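Local coordinates for protein sulfur oxygenase/reductase (Halothiobacillus neapolitanus, PDB 6QPA) that probably catalyses the oxygen-dependent disproportionation of elemental sulfur, as a sulfur oxygenase reductase carrying a mononuclear iron site in each subunit, at residues D125-M130 with K151-S156; G163-M168 with A288-G293; W196-Q201 with T251-H256. All blocks are in the same frame, centred on the assembly; numbering follows the deposited sequence.

Contact 1. Residues D125-M130 with K151-S156; sequences DLPQIM and KVALSS
P127 leads the 125-130 segment onto 151-156, where two short, weakly bonded strands, 129-130 and 153-154, pair in parallel through M130 and L154 as the two ends of a beta-alpha-beta unit whose crossover is helix 135-144. The proline ring lies against the partner backbone: its CB is 3.6 Å from K151 O, while its CG touches the methyl group A153 CB at 4.0 Å. Q128 O is also near this methyl, and V194 of strand 193-204 packs against it. At I129 the branches divide the work. CG2 leans toward A153 CB, whereas CG1 is tucked between the backbone N and the carbonyl carbon (chi1 63°) and extends to carry CD1 over S155, 3.7 Å from its OG. I129 CA makes a bent CA-H...O contact with A153 O, preceding the true bond made by the next residue. M130 supplies both firm backbone bonds of the pair, its N giving to A153 O at 2.9 Å and its O accepting from S155 N at 2.8 Å. Its CB points away from the partner segment, and the chain packs on V135 and V138 of the crossover helix, with CG 4.3 Å from V152 CG1. A second subunit packs P136 on V152 and pairs D134 with K151, whose amine also reaches M193 O. M130 O is approached by more than the S155 amide: L154 CA comes to 3.2 Å in a CA-H...O contact, and L154 CD2 lies 3.8 Å from the same oxygen.

Contact 2. Residues G163-M168 with A288-G293; sequences GDHWVM and AHLDKG
K292 sends CG anti to its backbone N (chi1 -174°) and then runs fully extended, while W166 swings its indole back beside its own N (chi1 -62°); with both residues on one face of the sheet, these torsions lay the side chains alongside each other. They belong to a classic beta bulge, in which D291 and K292 both face W166 where strand 159-167 meets the start of strand 290-305 in the antiparallel sheet. The lysine chain crosses one indole face. Its CD sits almost centrally over the six-membered ring, 3.7 Å from the centroid in a CH-pi contact, and NZ continues above that face at 4.3 Å from the same centroid, a cation-pi contact. W115 of a neighbouring subunit meets both the lysine and the indole, extending the aromatic surroundings of the amine. The bulge itself is written in the backbone: W166 O accepts two amides, D291 N at 2.7 Å with a bent N-H...O angle of 136° and the longer K292 N, while W166 N gives to K292 O. Beyond it, M168 N donates to H289 O. On the flank away from the indole, L290 spreads its methyls against H165 and V167: CD2 and CD1 meet the imidazole at its edge, and CD2 also touches V167 CG2. F175 of helix 172-189 touches H165, V167 and L290. G293 follows at positive phi, where a CB would collide with D164 O and also with K292 O, so both neighbour and backbone call for glycine. M168 and D291 cross at about a right angle; OD1, hydrogen-bonded to Y235 of the neighbouring subunit, rests 3.5 Å from M168 CG.

Contact 3. Residues W196-Q201 with T251-H256; sequences WMIMKQ and TQYLVH
K200 runs beside Y253, on neighbouring strands of the curled antiparallel sheet. From CB, 3.5 Å from Y253 CE2, the fully extended lysine climbs the phenol: CG stands over one ring face, 3.9 Å from the centroid in a CH-pi contact, CD and CE each come within 3.5 Å of Y253 OH, and NZ passes the hydroxyl at 4.1 Å. T251 CG2 touches both CG and CE of K200. Y253 OH is hydrogen-bonded to E176. With an alanine in place of Y253, the K200 methylenes would probably lose the face they lie on, and E176 its hydroxyl partner. M197 CE lies over one face of the H256 imidazole, 3.9 Å from its centroid, a CH-pi contact, and M199 CE touches L254 CB. M197 with H256, and M199 with L254, are hydrogen-bonded antiparallel pairs, each joined by two N-H...O bonds. Q201 N gives to Q252 O, and Q201 NE2 bonds weakly to Q252 OE1; Q201 OE1 accepts from Q248 N, and Q252 NE2 bonds to D164 OD1. Helix 172-189 lies against I198 and Y253, strands 110-125 and 159-167 flank the pair, and strand 7-15 packs on the methionine face.

How the contacts relate
Contacts 2 and 3 belong to one continuous antiparallel sheet, their centres about 11 Å apart: strand 159-167 pairs with 290-305 in contact 2 and with 251-259, whose other edge carries 193-204 in contact 3. Contact 1, a separate two-strand parallel unit, lies about 19 Å from contact 3 and about 28 Å from contact 2, centre to centre. It closes first along the chain, before the long loop of contact 2 opens and encloses contact 3. D125 closes strand 110-125 and pairs with W196, so contact 1 runs on directly from the sheet, with L126 packing on M197 and H256. No other chain touches contact 3, which is mostly buried, whereas contacts 1 and 2 also meet other subunits of the 24-chain assembly.

Contact 1. Residues D125-M130 with K151-S156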
ATOM      1  N   ASP A 125     -56.721 -28.501  13.982  1.00 34.73           N
ATOM      2  CA  ASP A 125     -57.186 -27.222  14.504  1.00 36.25           C
ATOM      3  C   ASP A 125     -56.288 -26.185  13.827  1.00 39.46           C
ATOM      4  O   ASP A 125     -55.301 -25.709  14.404  1.00 36.56           O
ATOM      5  CB  ASP A 125     -57.112 -27.150  16.028  1.00 31.30           C
ATOM      6  CG  ASP A 125     -57.670 -25.845  16.573  1.00 36.05           C
ATOM      7  OD1 ASP A 125     -58.140 -25.001  15.781  1.00 39.64           O
ATOM      8  OD2 ASP A 125     -57.600 -25.645  17.797  1.00 47.68           O
ATOM      9  N   LEU A 126     -56.605 -25.889  12.567  1.00 30.47           N
ATOM     10  CA  LEU A 126     -55.802 -25.020  11.714  1.00 31.64           C
ATOM     11  C   LEU A 126     -56.611 -23.784  11.369  1.00 34.73           C
ATOM     12  O   LEU A 126     -57.663 -23.910  10.725  1.00 38.96           O
ATOM     13  CB  LEU A 126     -55.404 -25.718  10.427  1.00 29.73           C
ATOM     14  CG  LEU A 126     -54.074 -26.434  10.301  1.00 52.56           C
ATOM     15  CD1 LEU A 126     -53.865 -26.798   8.823  1.00 41.73           C
ATOM     16  CD2 LEU A 126     -52.930 -25.575  10.835  1.00 29.25           C
ATOM     17  N   PRO A 127     -56.161 -22.588  11.726  1.00 32.77           N
ATOM     18  CA  PRO A 127     -56.884 -21.372  11.337  1.00 33.02           C
ATOM     19  C   PRO A 127     -56.656 -21.013   9.872  1.00 31.67           C
ATOM     20  O   PRO A 127     -55.689 -21.446   9.237  1.00 34.13           O
ATOM     21  CB  PRO A 127     -56.279 -20.287  12.238  1.00 31.18           C
ATOM     22  CG  PRO A 127     -54.929 -20.803  12.641  1.00 32.23           C
ATOM     23  CD  PRO A 127     -54.876 -22.308  12.388  1.00 30.51           C
ATOM     24  N   GLN A 128     -57.557 -20.174   9.354  1.00 32.83           N
ATOM     25  CA  GLN A 128     -57.369 -19.554   8.040  1.00 43.28           C
ATOM     26  C   GLN A 128     -56.155 -18.629   8.047  1.00 41.29           C
ATOM     27  O   GLN A 128     -55.856 -17.960   9.043  1.00 34.74           O
ATOM     28  CB  GLN A 128     -58.624 -18.763   7.630  1.00 48.54           C
ATOM     29  CG  GLN A 128     -59.875 -19.629   7.451  1.00 75.26           C
ATOM     30  CD  GLN A 128     -61.133 -18.822   7.096  1.00 86.05           C
ATOM     31  OE1 GLN A 128     -61.085 -17.601   6.949  1.00 91.72           O
ATOM     32  NE2 GLN A 128     -62.272 -19.508   7.028  1.00 85.47           N
ATOM     33  N   ILE A 129     -55.454 -18.567   6.921  1.00 27.01           N
ATOM     34  CA  ILE A 129     -54.318 -17.653   6.886  1.00 32.00           C
ATOM     35  C   ILE A 129     -54.810 -16.243   6.567  1.00 34.46           C
ATOM     36  O   ILE A 129     -55.877 -16.041   5.982  1.00 27.56           O
ATOM     37  CB  ILE A 129     -53.219 -18.111   5.907  1.00 37.95           C
ATOM     38  CG1 ILE A 129     -53.722 -18.154   4.476  1.00 33.38           C
ATOM     39  CG2 ILE A 129     -52.671 -19.490   6.332  1.00 36.58           C
ATOM     40  CD1 ILE A 129     -52.590 -18.455   3.496  1.00 36.12           C
ATOM     41  N   MET A 130     -54.062 -15.247   7.023  1.00 30.35           N
ATOM     42  CA  MET A 130     -54.463 -13.855   6.849  1.00 32.58           C
ATOM     43  C   MET A 130     -53.223 -12.990   6.958  1.00 32.57           C
ATOM     44  O   MET A 130     -52.107 -13.483   7.136  1.00 33.56           O
ATOM     45  CB  MET A 130     -55.508 -13.429   7.884  1.00 25.26           C
ATOM     46  CG  MET A 130     -54.996 -13.570   9.325  1.00 31.41           C
ATOM     47  SD  MET A 130     -56.211 -13.104  10.592  1.00 36.85           S
ATOM     48  CE  MET A 130     -57.236 -14.564  10.645  1.00 46.26           C
ATOM     49  N   LYS A 151     -56.294 -17.935  16.453  1.00 27.64           N
ATOM     50  CA  LYS A 151     -54.882 -17.577  16.406  1.00 31.00           C
ATOM     51  C   LYS A 151     -54.547 -16.957  15.047  1.00 29.00           C
ATOM     52  O   LYS A 151     -55.116 -17.325  14.009  1.00 33.14           O
ATOM     53  CB  LYS A 151     -54.022 -18.823  16.650  1.00 24.11           C
ATOM     54  CG  LYS A 151     -54.240 -19.517  18.020  1.00 26.46           C
ATOM     55  CD  LYS A 151     -54.037 -18.500  19.185  1.00 28.97           C
ATOM     56  CE  LYS A 151     -53.833 -19.182  20.550  1.00 34.41           C
ATOM     57  NZ  LYS A 151     -52.431 -19.716  20.618  1.00 35.97           N
ATOM     58  N   VAL A 152     -53.624 -16.006  15.037  1.00 27.80           N
ATOM     59  CA  VAL A 152     -53.286 -15.304  13.796  1.00 36.09           C
ATOM     60  C   VAL A 152     -52.219 -16.091  13.043  1.00 31.37           C
ATOM     61  O   VAL A 152     -51.078 -16.194  13.502  1.00 27.19           O
ATOM     62  CB  VAL A 152     -52.828 -13.864  14.050  1.00 32.55           C
ATOM     63  CG1 VAL A 152     -52.401 -13.248  12.730  1.00 29.61           C
ATOM     64  CG2 VAL A 152     -53.965 -13.055  14.655  1.00 36.29           C
ATOM     65  N   ALA A 153     -52.595 -16.643  11.877  1.00 29.48           N
ATOM     66  CA  ALA A 153     -51.682 -17.387  10.995  1.00 31.59           C
ATOM     67  C   ALA A 153     -51.324 -16.472   9.825  1.00 27.32           C
ATOM     68  O   ALA A 153     -52.103 -16.332   8.880  1.00 32.48           O
ATOM     69  CB  ALA A 153     -52.311 -18.699  10.506  1.00 25.72           C
ATOM     70  N   LEU A 154     -50.158 -15.829   9.899  1.00 28.92           N
ATOM     71  CA  LEU A 154     -49.780 -14.825   8.909  1.00 33.15           C
ATOM     72  C   LEU A 154     -49.333 -15.505   7.621  1.00 28.66           C
ATOM     73  O   LEU A 154     -48.430 -16.350   7.639  1.00 33.87           O
ATOM     74  CB  LEU A 154     -48.678 -13.911   9.448  1.00 27.57           C
ATOM     75  CG  LEU A 154     -49.128 -13.019  10.611  1.00 29.74           C
ATOM     76  CD1 LEU A 154     -47.952 -12.219  11.141  1.00 27.09           C
ATOM     77  CD2 LEU A 154     -50.246 -12.087  10.203  1.00 27.22           C
ATOM     78  N   SER A 155     -49.973 -15.130   6.512  1.00 30.40           N
ATOM     79  CA  SER A 155     -49.677 -15.689   5.191  1.00 27.64           C
ATOM     80  C   SER A 155     -48.202 -15.519   4.855  1.00 31.07           C
ATOM     81  O   SER A 155     -47.681 -14.402   4.890  1.00 31.57           O
ATOM     82  CB  SER A 155     -50.547 -15.002   4.137  1.00 28.39           C
ATOM     83  OG  SER A 155     -50.341 -15.574   2.857  1.00 39.79           O
ATOM     84  N   SER A 156     -47.531 -16.636   4.562  1.00 30.48           N
ATOM     85  CA  SER A 156     -46.111 -16.657   4.209  1.00 28.88           C
ATOM     86  C   SER A 156     -45.224 -15.938   5.228  1.00 34.96           C
ATOM     87  O   SER A 156     -44.175 -15.412   4.859  1.00 37.80           O
ATOM     88  CB  SER A 156     -45.891 -16.041   2.816  1.00 37.95           C
ATOM     89  OG  SER A 156     -46.502 -16.816   1.808  1.00 35.79           O
TER
HETATM   90  O   HOH W   1     -49.165 -12.140   5.860  1.00 31.62           O

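Contact 2. Residues G163-M168 with A288-G293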
ATOM      1  N   GLY A 163     -43.406 -32.993  12.570  1.00 29.19           N
ATOM      2  CA  GLY A 163     -42.862 -34.059  13.386  1.00 26.82           C
ATOM      3  C   GLY A 163     -43.120 -35.421  12.768  1.00 27.41           C
ATOM      4  O   GLY A 163     -44.268 -35.816  12.573  1.00 27.17           O
ATOM      5  N   ASP A 164     -42.034 -36.134  12.452  1.00 26.47           N
ATOM      6  CA  ASP A 164     -42.102 -37.438  11.812  1.00 27.96           C
ATOM      7  C   ASP A 164     -42.205 -38.535  12.879  1.00 30.22           C
ATOM      8  O   ASP A 164     -41.320 -38.675  13.730  1.00 29.90           O
ATOM      9  CB  ASP A 164     -40.871 -37.642  10.928  1.00 28.44           C
ATOM     10  CG  ASP A 164     -41.053 -38.773   9.930  1.00 38.36           C
ATOM     11  OD1 ASP A 164     -41.954 -39.599  10.142  1.00 34.21           O
ATOM     12  OD2 ASP A 164     -40.322 -38.832   8.923  1.00 37.28           O
ATOM     13  N   HIS A 165     -43.273 -39.322  12.825  1.00 28.11           N
ATOM     14  CA  HIS A 165     -43.497 -40.400  13.776  1.00 28.43           C
ATOM     15  C   HIS A 165     -43.786 -41.684  13.014  1.00 35.61           C
ATOM     16  O   HIS A 165     -44.631 -41.689  12.112  1.00 33.57           O
ATOM     17  CB  HIS A 165     -44.681 -40.106  14.699  1.00 28.15           C
ATOM     18  CG  HIS A 165     -44.574 -38.823  15.459  1.00 30.38           C
ATOM     19  ND1 HIS A 165     -44.716 -37.586  14.865  1.00 30.67           N
ATOM     20  CD2 HIS A 165     -44.366 -38.588  16.778  1.00 28.69           C
ATOM     21  CE1 HIS A 165     -44.580 -36.642  15.781  1.00 30.62           C
ATOM     22  NE2 HIS A 165     -44.373 -37.222  16.953  1.00 31.12           N
ATOM     23  N   TRP A 166     -43.096 -42.766  13.375  1.00 33.85           N
ATOM     24  CA  TRP A 166     -43.474 -44.106  12.935  1.00 29.66           C
ATOM     25  C   TRP A 166     -44.085 -44.829  14.125  1.00 28.14           C
ATOM     26  O   TRP A 166     -43.426 -44.987  15.157  1.00 29.14           O
ATOM     27  CB  TRP A 166     -42.288 -44.903  12.399  1.00 30.14           C
ATOM     28  CG  TRP A 166     -41.606 -44.354  11.188  1.00 32.92           C
ATOM     29  CD1 TRP A 166     -41.751 -43.103  10.632  1.00 33.30           C
ATOM     30  CD2 TRP A 166     -40.644 -45.041  10.375  1.00 34.91           C
ATOM     31  NE1 TRP A 166     -40.939 -42.983   9.531  1.00 29.38           N
ATOM     32  CE2 TRP A 166     -40.253 -44.155   9.347  1.00 31.85           C
ATOM     33  CE3 TRP A 166     -40.084 -46.323  10.414  1.00 37.01           C
ATOM     34  CZ2 TRP A 166     -39.325 -44.508   8.368  1.00 31.55           C
ATOM     35  CZ3 TRP A 166     -39.164 -46.674   9.442  1.00 38.60           C
ATOM     36  CH2 TRP A 166     -38.785 -45.766   8.439  1.00 35.88           C
ATOM     37  N   VAL A 167     -45.328 -45.296  13.965  1.00 33.29           N
ATOM     38  CA  VAL A 167     -46.133 -45.812  15.062  1.00 29.54           C
ATOM     39  C   VAL A 167     -46.101 -47.334  15.054  1.00 34.27           C
ATOM     40  O   VAL A 167     -46.153 -47.957  13.982  1.00 31.10           O
ATOM     41  CB  VAL A 167     -47.578 -45.267  14.973  1.00 31.72           C
ATOM     42  CG1 VAL A 167     -48.510 -45.987  15.968  1.00 29.21           C
ATOM     43  CG2 VAL A 167     -47.570 -43.755  15.251  1.00 31.87           C
ATOM     44  N   MET A 168     -45.972 -47.930  16.253  1.00 27.37           N
ATOM     45  CA  MET A 168     -45.979 -49.384  16.394  1.00 25.86           C
ATOM     46  C   MET A 168     -47.274 -49.972  15.860  1.00 32.75           C
ATOM     47  O   MET A 168     -48.357 -49.421  16.064  1.00 30.86           O
ATOM     48  CB  MET A 168     -45.807 -49.804  17.852  1.00 29.17           C
ATOM     49  CG  MET A 168     -44.513 -49.266  18.462  1.00 32.81           C
ATOM     50  SD  MET A 168     -44.515 -49.357  20.268  1.00 38.85           S
ATOM     51  CE  MET A 168     -44.431 -51.141  20.525  1.00 40.44           C
ATOM     52  N   ALA A 288     -44.859 -43.547  23.896  1.00 30.27           N
ATOM     53  CA  ALA A 288     -45.052 -44.955  24.200  1.00 32.24           C
ATOM     54  C   ALA A 288     -45.480 -45.779  22.994  1.00 32.35           C
ATOM     55  O   ALA A 288     -45.432 -47.007  23.070  1.00 32.70           O
ATOM     56  CB  ALA A 288     -46.098 -45.116  25.314  1.00 33.14           C
ATOM     57  N   HIS A 289     -45.887 -45.151  21.888  1.00 31.47           N
ATOM     58  CA  HIS A 289     -46.453 -45.894  20.771  1.00 33.14           C
ATOM     59  C   HIS A 289     -45.591 -45.860  19.523  1.00 31.07           C
ATOM     60  O   HIS A 289     -46.048 -46.283  18.456  1.00 34.39           O
ATOM     61  CB  HIS A 289     -47.848 -45.362  20.471  1.00 33.76           C
ATOM     62  CG  HIS A 289     -48.742 -45.381  21.668  1.00 37.18           C
ATOM     63  ND1 HIS A 289     -49.008 -46.541  22.369  1.00 39.84           N
ATOM     64  CD2 HIS A 289     -49.437 -44.399  22.286  1.00 36.46           C
ATOM     65  CE1 HIS A 289     -49.823 -46.269  23.371  1.00 37.29           C
ATOM     66  NE2 HIS A 289     -50.093 -44.976  23.348  1.00 36.40           N
ATOM     67  N   LEU A 290     -44.358 -45.384  19.631  1.00 32.50           N
ATOM     68  CA  LEU A 290     -43.524 -45.105  18.477  1.00 33.01           C
ATOM     69  C   LEU A 290     -42.481 -46.185  18.256  1.00 35.39           C
ATOM     70  O   LEU A 290     -41.840 -46.654  19.202  1.00 35.49           O
ATOM     71  CB  LEU A 290     -42.811 -43.767  18.641  1.00 25.93           C
ATOM     72  CG  LEU A 290     -43.700 -42.546  18.810  1.00 32.87           C
ATOM     73  CD1 LEU A 290     -42.793 -41.294  18.867  1.00 33.14           C
ATOM     74  CD2 LEU A 290     -44.699 -42.463  17.661  1.00 30.75           C
ATOM     75  N   ASP A 291     -42.311 -46.563  16.992  1.00 31.99           N
ATOM     76  CA  ASP A 291     -41.098 -47.250  16.565  1.00 28.17           C
ATOM     77  C   ASP A 291     -39.976 -46.277  16.252  1.00 30.81           C
ATOM     78  O   ASP A 291     -38.798 -46.616  16.406  1.00 32.13           O
ATOM     79  CB  ASP A 291     -41.375 -48.092  15.328  1.00 25.08           C
ATOM     80  CG  ASP A 291     -41.952 -49.437  15.671  1.00 35.19           C
ATOM     81  OD1 ASP A 291     -41.587 -49.967  16.732  1.00 37.27           O
ATOM     82  OD2 ASP A 291     -42.776 -49.954  14.895  1.00 33.30           O
ATOM     83  N   LYS A 292     -40.313 -45.093  15.771  1.00 30.48           N
ATOM     84  CA  LYS A 292     -39.297 -44.149  15.338  1.00 32.97           C
ATOM     85  C   LYS A 292     -39.761 -42.730  15.620  1.00 26.75           C
ATOM     86  O   LYS A 292     -40.934 -42.402  15.418  1.00 27.58           O
ATOM     87  CB  LYS A 292     -39.002 -44.324  13.839  1.00 38.82           C
ATOM     88  CG  LYS A 292     -37.834 -43.470  13.322  1.00 40.36           C
ATOM     89  CD  LYS A 292     -37.505 -43.810  11.861  1.00 38.61           C
ATOM     90  CE  LYS A 292     -36.212 -43.119  11.421  1.00 40.68           C
ATOM     91  NZ  LYS A 292     -35.844 -43.561  10.067  1.00 49.27           N
ATOM     92  N   GLY A 293     -38.831 -41.880  16.030  1.00 30.99           N
ATOM     93  CA  GLY A 293     -39.143 -40.488  16.243  1.00 27.76           C
ATOM     94  C   GLY A 293     -39.374 -40.172  17.708  1.00 37.67           C
ATOM     95  O   GLY A 293     -39.107 -40.991  18.598  1.00 34.63           O
TER

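Contact 3. Residues W196-Q201 with T251-H256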
ATOM      1  N   TRP A 196     -52.517 -26.756  14.291  1.00 30.93           N
ATOM      2  CA  TRP A 196     -51.913 -28.068  14.139  1.00 28.77           C
ATOM      3  C   TRP A 196     -52.795 -28.969  13.289  1.00 27.15           C
ATOM      4  O   TRP A 196     -53.990 -28.732  13.105  1.00 25.95           O
ATOM      5  CB  TRP A 196     -51.638 -28.719  15.501  1.00 26.24           C
ATOM      6  CG  TRP A 196     -52.860 -28.885  16.361  1.00 28.16           C
ATOM      7  CD1 TRP A 196     -53.303 -28.040  17.345  1.00 27.36           C
ATOM      8  CD2 TRP A 196     -53.799 -29.971  16.308  1.00 27.24           C
ATOM      9  NE1 TRP A 196     -54.459 -28.543  17.918  1.00 28.96           N
ATOM     10  CE2 TRP A 196     -54.778 -29.728  17.300  1.00 30.20           C
ATOM     11  CE3 TRP A 196     -53.891 -31.136  15.534  1.00 29.07           C
ATOM     12  CZ2 TRP A 196     -55.846 -30.603  17.528  1.00 35.25           C
ATOM     13  CZ3 TRP A 196     -54.965 -32.007  15.757  1.00 34.99           C
ATOM     14  CH2 TRP A 196     -55.927 -31.736  16.749  1.00 30.82           C
ATOM     15  N   MET A 197     -52.194 -30.070  12.856  1.00 26.30           N
ATOM     16  CA  MET A 197     -52.858 -31.056  12.017  1.00 28.09           C
ATOM     17  C   MET A 197     -52.126 -32.380  12.188  1.00 28.72           C
ATOM     18  O   MET A 197     -50.894 -32.403  12.245  1.00 31.83           O
ATOM     19  CB  MET A 197     -52.857 -30.567  10.552  1.00 32.84           C
ATOM     20  CG  MET A 197     -53.345 -31.489   9.493  1.00 42.88           C
ATOM     21  SD  MET A 197     -53.574 -30.576   7.926  1.00 42.54           S
ATOM     22  CE  MET A 197     -51.895 -30.041   7.566  1.00 32.45           C
ATOM     23  N   ILE A 198     -52.883 -33.468  12.326  1.00 31.33           N
ATOM     24  CA  ILE A 198     -52.327 -34.815  12.398  1.00 27.37           C
ATOM     25  C   ILE A 198     -52.571 -35.494  11.058  1.00 25.95           C
ATOM     26  O   ILE A 198     -53.722 -35.653  10.639  1.00 28.17           O
ATOM     27  CB  ILE A 198     -52.962 -35.629  13.533  1.00 28.30           C
ATOM     28  CG1 ILE A 198     -52.654 -34.990  14.890  1.00 30.50           C
ATOM     29  CG2 ILE A 198     -52.476 -37.092  13.457  1.00 28.23           C
ATOM     30  CD1 ILE A 198     -53.490 -35.539  16.019  1.00 28.67           C
ATOM     31  N   MET A 199     -51.506 -35.920  10.394  1.00 28.40           N
ATOM     32  CA  MET A 199     -51.609 -36.492   9.055  1.00 26.39           C
ATOM     33  C   MET A 199     -51.072 -37.909   9.074  1.00 33.25           C
ATOM     34  O   MET A 199     -49.943 -38.136   9.528  1.00 29.38           O
ATOM     35  CB  MET A 199     -50.828 -35.655   8.050  1.00 24.47           C
ATOM     36  CG  MET A 199     -51.305 -34.228   7.931  1.00 42.70           C
ATOM     37  SD  MET A 199     -50.397 -33.278   6.668  1.00 39.22           S
ATOM     38  CE  MET A 199     -48.796 -33.172   7.435  1.00 25.61           C
ATOM     39  N   LYS A 200     -51.842 -38.837   8.502  1.00 29.95           N
ATOM     40  CA  LYS A 200     -51.527 -40.267   8.495  1.00 25.84           C
ATOM     41  C   LYS A 200     -51.270 -40.701   7.058  1.00 28.05           C
ATOM     42  O   LYS A 200     -52.142 -40.537   6.203  1.00 33.06           O
ATOM     43  CB  LYS A 200     -52.693 -41.073   9.073  1.00 25.47           C
ATOM     44  CG  LYS A 200     -52.453 -42.587   9.167  1.00 29.77           C
ATOM     45  CD  LYS A 200     -53.742 -43.290   9.521  1.00 28.30           C
ATOM     46  CE  LYS A 200     -53.556 -44.796   9.671  1.00 29.40           C
ATOM     47  NZ  LYS A 200     -54.922 -45.388   9.811  1.00 33.62           N
ATOM     48  N   GLN A 201     -50.095 -41.262   6.793  1.00 27.77           N
ATOM     49  CA  GLN A 201     -49.792 -41.737   5.448  1.00 26.32           C
ATOM     50  C   GLN A 201     -50.567 -43.019   5.159  1.00 34.37           C
ATOM     51  O   GLN A 201     -50.497 -43.971   5.936  1.00 30.88           O
ATOM     52  CB  GLN A 201     -48.291 -41.990   5.289  1.00 25.14           C
ATOM     53  CG  GLN A 201     -47.980 -42.564   3.896  1.00 37.84           C
ATOM     54  CD  GLN A 201     -46.550 -43.041   3.691  1.00 33.94           C
ATOM     55  OE1 GLN A 201     -46.329 -44.016   2.975  1.00 34.12           O
ATOM     56  NE2 GLN A 201     -45.571 -42.358   4.314  1.00 28.36           N
ATOM     57  N   THR A 251     -46.675 -47.506  10.289  1.00 37.47           N
ATOM     58  CA  THR A 251     -47.448 -46.364   9.835  1.00 30.78           C
ATOM     59  C   THR A 251     -46.751 -45.061  10.161  1.00 32.75           C
ATOM     60  O   THR A 251     -46.359 -44.816  11.313  1.00 27.92           O
ATOM     61  CB  THR A 251     -48.824 -46.377  10.489  1.00 33.96           C
ATOM     62  OG1 THR A 251     -49.468 -47.630  10.221  1.00 36.30           O
ATOM     63  CG2 THR A 251     -49.655 -45.228   9.969  1.00 30.39           C
ATOM     64  N   GLN A 252     -46.625 -44.206   9.152  1.00 31.08           N
ATOM     65  CA  GLN A 252     -46.048 -42.887   9.361  1.00 29.98           C
ATOM     66  C   GLN A 252     -47.141 -41.881   9.660  1.00 31.59           C
ATOM     67  O   GLN A 252     -48.144 -41.812   8.942  1.00 30.67           O
ATOM     68  CB  GLN A 252     -45.260 -42.415   8.140  1.00 34.80           C
ATOM     69  CG  GLN A 252     -44.754 -40.992   8.300  1.00 30.81           C
ATOM     70  CD  GLN A 252     -44.053 -40.511   7.060  1.00 33.88           C
ATOM     71  OE1 GLN A 252     -44.643 -40.489   5.990  1.00 30.93           O
ATOM     72  NE2 GLN A 252     -42.784 -40.142   7.191  1.00 32.80           N
ATOM     73  N   TYR A 253     -46.936 -41.091  10.707  1.00 30.52           N
ATOM     74  CA  TYR A 253     -47.746 -39.911  10.969  1.00 29.77           C
ATOM     75  C   TYR A 253     -46.863 -38.681  10.907  1.00 31.31           C
ATOM     76  O   TYR A 253     -45.772 -38.673  11.492  1.00 30.27           O
ATOM     77  CB  TYR A 253     -48.414 -39.982  12.345  1.00 29.84           C
ATOM     78  CG  TYR A 253     -49.571 -40.965  12.454  1.00 25.33           C
ATOM     79  CD1 TYR A 253     -49.348 -42.313  12.662  1.00 26.71           C
ATOM     80  CD2 TYR A 253     -50.890 -40.522  12.394  1.00 26.43           C
ATOM     81  CE1 TYR A 253     -50.415 -43.213  12.782  1.00 31.08           C
ATOM     82  CE2 TYR A 253     -51.969 -41.408  12.517  1.00 28.61           C
ATOM     83  CZ  TYR A 253     -51.724 -42.749  12.706  1.00 34.23           C
ATOM     84  OH  TYR A 253     -52.790 -43.612  12.851  1.00 33.17           O
ATOM     85  N   LEU A 254     -47.338 -37.644  10.217  1.00 29.72           N
ATOM     86  CA  LEU A 254     -46.699 -36.334  10.224  1.00 24.24           C
ATOM     87  C   LEU A 254     -47.532 -35.398  11.077  1.00 33.74           C
ATOM     88  O   LEU A 254     -48.718 -35.193  10.798  1.00 33.24           O
ATOM     89  CB  LEU A 254     -46.565 -35.766   8.819  1.00 22.87           C
ATOM     90  CG  LEU A 254     -45.677 -36.626   7.942  1.00 25.94           C
ATOM     91  CD1 LEU A 254     -45.471 -35.945   6.585  1.00 23.09           C
ATOM     92  CD2 LEU A 254     -44.358 -36.827   8.665  1.00 21.96           C
ATOM     93  N   VAL A 255     -46.912 -34.824  12.102  1.00 31.45           N
ATOM     94  CA  VAL A 255     -47.589 -33.884  12.981  1.00 32.21           C
ATOM     95  C   VAL A 255     -47.200 -32.475  12.542  1.00 26.71           C
ATOM     96  O   VAL A 255     -46.067 -32.033  12.752  1.00 27.72           O
ATOM     97  CB  VAL A 255     -47.245 -34.155  14.450  1.00 31.47           C
ATOM     98  CG1 VAL A 255     -47.843 -33.063  15.346  1.00 28.28           C
ATOM     99  CG2 VAL A 255     -47.760 -35.553  14.850  1.00 27.78           C
ATOM    100  N   HIS A 256     -48.156 -31.758  11.957  1.00 30.53           N
ATOM    101  CA  HIS A 256     -47.935 -30.434  11.375  1.00 29.08           C
ATOM    102  C   HIS A 256     -48.330 -29.388  12.416  1.00 28.26           C
ATOM    103  O   HIS A 256     -49.477 -29.374  12.865  1.00 29.81           O
ATOM    104  CB  HIS A 256     -48.760 -30.322  10.092  1.00 24.19           C
ATOM    105  CG  HIS A 256     -48.851 -28.946   9.498  1.00 30.71           C
ATOM    106  ND1 HIS A 256     -48.431 -28.669   8.216  1.00 30.17           N
ATOM    107  CD2 HIS A 256     -49.408 -27.803   9.963  1.00 30.52           C
ATOM    108  CE1 HIS A 256     -48.680 -27.405   7.932  1.00 27.71           C
ATOM    109  NE2 HIS A 256     -49.282 -26.858   8.973  1.00 33.59           N
TER
HETATM  110  O   HOH W   2     -47.804 -44.991   6.527  1.00 26.54           O